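Local coordinates for elongation factor 1-beta (Pyrococcus horikoshii OT-3, PDB 7CSL), which probably promotes the exchange of GDP for GTP on elongation factor 1-alpha, regenerating the form that takes up aminoacyl-tRNA, at residues E26-V31 with V51-Y56. Sequence-based numbering, arbitrary orientation.
Sequences EKLKKV and VALKFY
Leu28 reaches from the helix onto the far end of the Phe55 ring, which projects from the strand to meet it. Its CD1 sits 3.4 Å from CZ of Phe55 and about as near to CE1, while CB of Leu28 comes within 3.5 Å of that same CZ; the leucine thus touches the ring through both the root and one methyl of its side chain, the two side chains crossing at about a right angle. With CG of Phe55 anti to its carbonyl carbon (chi1 -73°), the phenyl group extends toward the helix, where the nearest backbone pair, CA of Lys29 and CA of Phe55, is 8.9 Å apart. The same CD1 of Leu28 also meets CD2 of Leu53, 3.6 Å away, so one methyl bridges two residues that project from the same face of the strand. Lys29 flanks the ring at its edge, with CG 4.1 Å from CE2 of Phe55, and its extended chain carries NZ on to a salt bridge with Glu25. Were Phe55 replaced by alanine, Leu28 would be likely to lose most of its footing on the strand, and Lys29 CG its ring edge, with a gap opening between helix and strand. Beyond the two segments, the Phe55 ring also meets Phe74 of helix 67-75, and Leu53 packs on Leu21 and Leu24. Oily residues of helix 21-29 are thereby seated on strand 50-59, in the core between the two helices and the four-stranded antiparallel sheet of the ferredoxin-like (beta-alpha-beta-beta-alpha-beta) EF-1 guanine nucleotide exchange domain.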
loop_
_atom_site.group_PDB
_atom_site.type_symbol
_atom_site.label_atom_id
_atom_site.label_comp_id
_atom_site.label_asym_id
_atom_site.label_seq_id
_atom_site.Cartn_x
_atom_site.Cartn_y
_atom_site.Cartn_z
ATOM N N GLU C 26 17.697 -19.250 -9.007
ATOM C CA GLU C 26 17.310 -20.594 -9.424
ATOM C C GLU C 26 16.654 -21.375 -8.283
ATOM O O GLU C 26 15.734 -22.153 -8.534
ATOM C CB GLU C 26 18.526 -21.374 -9.982
ATOM C CG GLU C 26 18.154 -22.587 -10.833
ATOM C CD GLU C 26 19.237 -23.670 -10.890
ATOM O OE1 GLU C 26 20.350 -23.388 -11.398
ATOM O OE2 GLU C 26 18.962 -24.813 -10.445
ATOM N N LYS C 27 17.165 -21.201 -7.058
ATOM C CA LYS C 27 16.665 -21.918 -5.875
ATOM C C LYS C 27 15.321 -21.393 -5.427
ATOM O O LYS C 27 14.418 -22.157 -5.020
ATOM C CB LYS C 27 17.647 -21.816 -4.687
ATOM C CG LYS C 27 18.655 -22.966 -4.604
ATOM C CD LYS C 27 19.999 -22.540 -4.027
ATOM C CE LYS C 27 20.869 -23.729 -3.607
ATOM N NZ LYS C 27 20.869 -23.945 -2.125
ATOM N N LEU C 28 15.209 -20.073 -5.435
ATOM C CA LEU C 28 13.959 -19.413 -5.089
ATOM C C LEU C 28 12.854 -19.780 -6.070
ATOM O O LEU C 28 11.718 -19.988 -5.674
ATOM C CB LEU C 28 14.164 -17.906 -5.124
ATOM C CG LEU C 28 15.055 -17.401 -4.014
ATOM C CD1 LEU C 28 15.477 -15.952 -4.328
ATOM C CD2 LEU C 28 14.339 -17.519 -2.681
ATOM N N LYS C 29 13.192 -19.857 -7.349
ATOM C CA LYS C 29 12.186 -20.220 -8.346
ATOM C C LYS C 29 11.565 -21.588 -8.035
ATOM O O LYS C 29 10.359 -21.733 -8.133
ATOM C CB LYS C 29 12.757 -20.165 -9.751
ATOM C CG LYS C 29 12.903 -18.753 -10.298
ATOM C CD LYS C 29 13.800 -18.724 -11.530
ATOM C CE LYS C 29 13.631 -17.427 -12.291
ATOM N NZ LYS C 29 14.664 -17.243 -13.349
ATOM N N LYS C 30 12.373 -22.546 -7.575
ATOM C CA LYS C 30 11.900 -23.912 -7.308
ATOM C C LYS C 30 10.957 -24.042 -6.095
ATOM O O LYS C 30 10.329 -25.074 -5.954
ATOM C CB LYS C 30 13.100 -24.879 -7.133
ATOM C CG LYS C 30 13.946 -25.043 -8.401
ATOM C CD LYS C 30 15.276 -25.772 -8.130
ATOM C CE LYS C 30 15.044 -27.228 -7.753
ATOM N NZ LYS C 30 16.190 -28.142 -8.072
ATOM N N VAL C 31 10.906 -23.045 -5.202
ATOM C CA VAL C 31 10.045 -23.109 -4.004
ATOM C C VAL C 31 8.763 -22.273 -4.105
ATOM O O VAL C 31 7.991 -22.304 -3.190
ATOM C CB VAL C 31 10.777 -22.727 -2.683
ATOM C CG1 VAL C 31 11.995 -23.607 -2.477
ATOM C CG2 VAL C 31 11.158 -21.221 -2.614
ATOM N N VAL C 51 22.435 -6.588 -3.667
ATOM C CA VAL C 51 21.507 -6.545 -4.780
ATOM C C VAL C 51 20.275 -7.351 -4.389
ATOM O O VAL C 51 20.387 -8.519 -4.086
ATOM C CB VAL C 51 22.167 -7.073 -6.045
ATOM C CG1 VAL C 51 21.172 -7.080 -7.209
ATOM C CG2 VAL C 51 23.381 -6.184 -6.394
ATOM N N ALA C 52 19.114 -6.703 -4.363
ATOM C CA ALA C 52 17.845 -7.421 -4.169
ATOM C C ALA C 52 17.396 -8.124 -5.471
ATOM O O ALA C 52 17.703 -7.683 -6.596
ATOM C CB ALA C 52 16.771 -6.469 -3.693
ATOM N N LEU C 53 16.723 -9.249 -5.294
ATOM C CA LEU C 53 15.979 -9.934 -6.350
ATOM C C LEU C 53 14.502 -9.572 -6.113
ATOM O O LEU C 53 13.980 -9.780 -5.012
ATOM C CB LEU C 53 16.146 -11.427 -6.250
ATOM C CG LEU C 53 17.359 -12.178 -6.847
ATOM C CD1 LEU C 53 18.654 -11.437 -6.753
ATOM C CD2 LEU C 53 17.470 -13.527 -6.169
ATOM N N LYS C 54 13.849 -9.051 -7.144
ATOM C CA LYS C 54 12.416 -8.725 -7.113
ATOM C C LYS C 54 11.628 -9.673 -8.014
ATOM O O LYS C 54 11.731 -9.636 -9.220
ATOM C CB LYS C 54 12.216 -7.262 -7.482
ATOM C CG LYS C 54 12.553 -6.340 -6.314
ATOM C CD LYS C 54 12.752 -4.898 -6.767
ATOM C CE LYS C 54 11.500 -4.233 -7.308
ATOM N NZ LYS C 54 11.418 -4.248 -8.797
ATOM N N PHE C 55 10.902 -10.578 -7.365
ATOM C CA PHE C 55 10.062 -11.581 -7.977
ATOM C C PHE C 55 8.635 -11.071 -8.200
ATOM O O PHE C 55 7.941 -10.742 -7.256
ATOM C CB PHE C 55 10.011 -12.820 -7.075
ATOM C CG PHE C 55 11.295 -13.622 -7.074
ATOM C CD1 PHE C 55 12.407 -13.173 -6.391
ATOM C CD2 PHE C 55 11.385 -14.828 -7.763
ATOM C CE1 PHE C 55 13.574 -13.920 -6.392
ATOM C CE2 PHE C 55 12.543 -15.575 -7.771
ATOM C CZ PHE C 55 13.638 -15.116 -7.110
ATOM N N TYR C 56 8.210 -11.045 -9.452
ATOM C CA TYR C 56 6.847 -10.667 -9.835
ATOM C C TYR C 56 6.013 -11.945 -9.807
ATOM O O TYR C 56 5.865 -12.642 -10.817
ATOM C CB TYR C 56 6.860 -9.963 -11.174
ATOM C CG TYR C 56 7.525 -8.621 -11.064
ATOM C CD1 TYR C 56 8.907 -8.518 -10.823
ATOM C CD2 TYR C 56 6.791 -7.454 -11.138
ATOM C CE1 TYR C 56 9.525 -7.290 -10.653
ATOM C CE2 TYR C 56 7.410 -6.201 -11.001
ATOM C CZ TYR C 56 8.783 -6.127 -10.759
ATOM O OH TYR C 56 9.436 -4.901 -10.609
#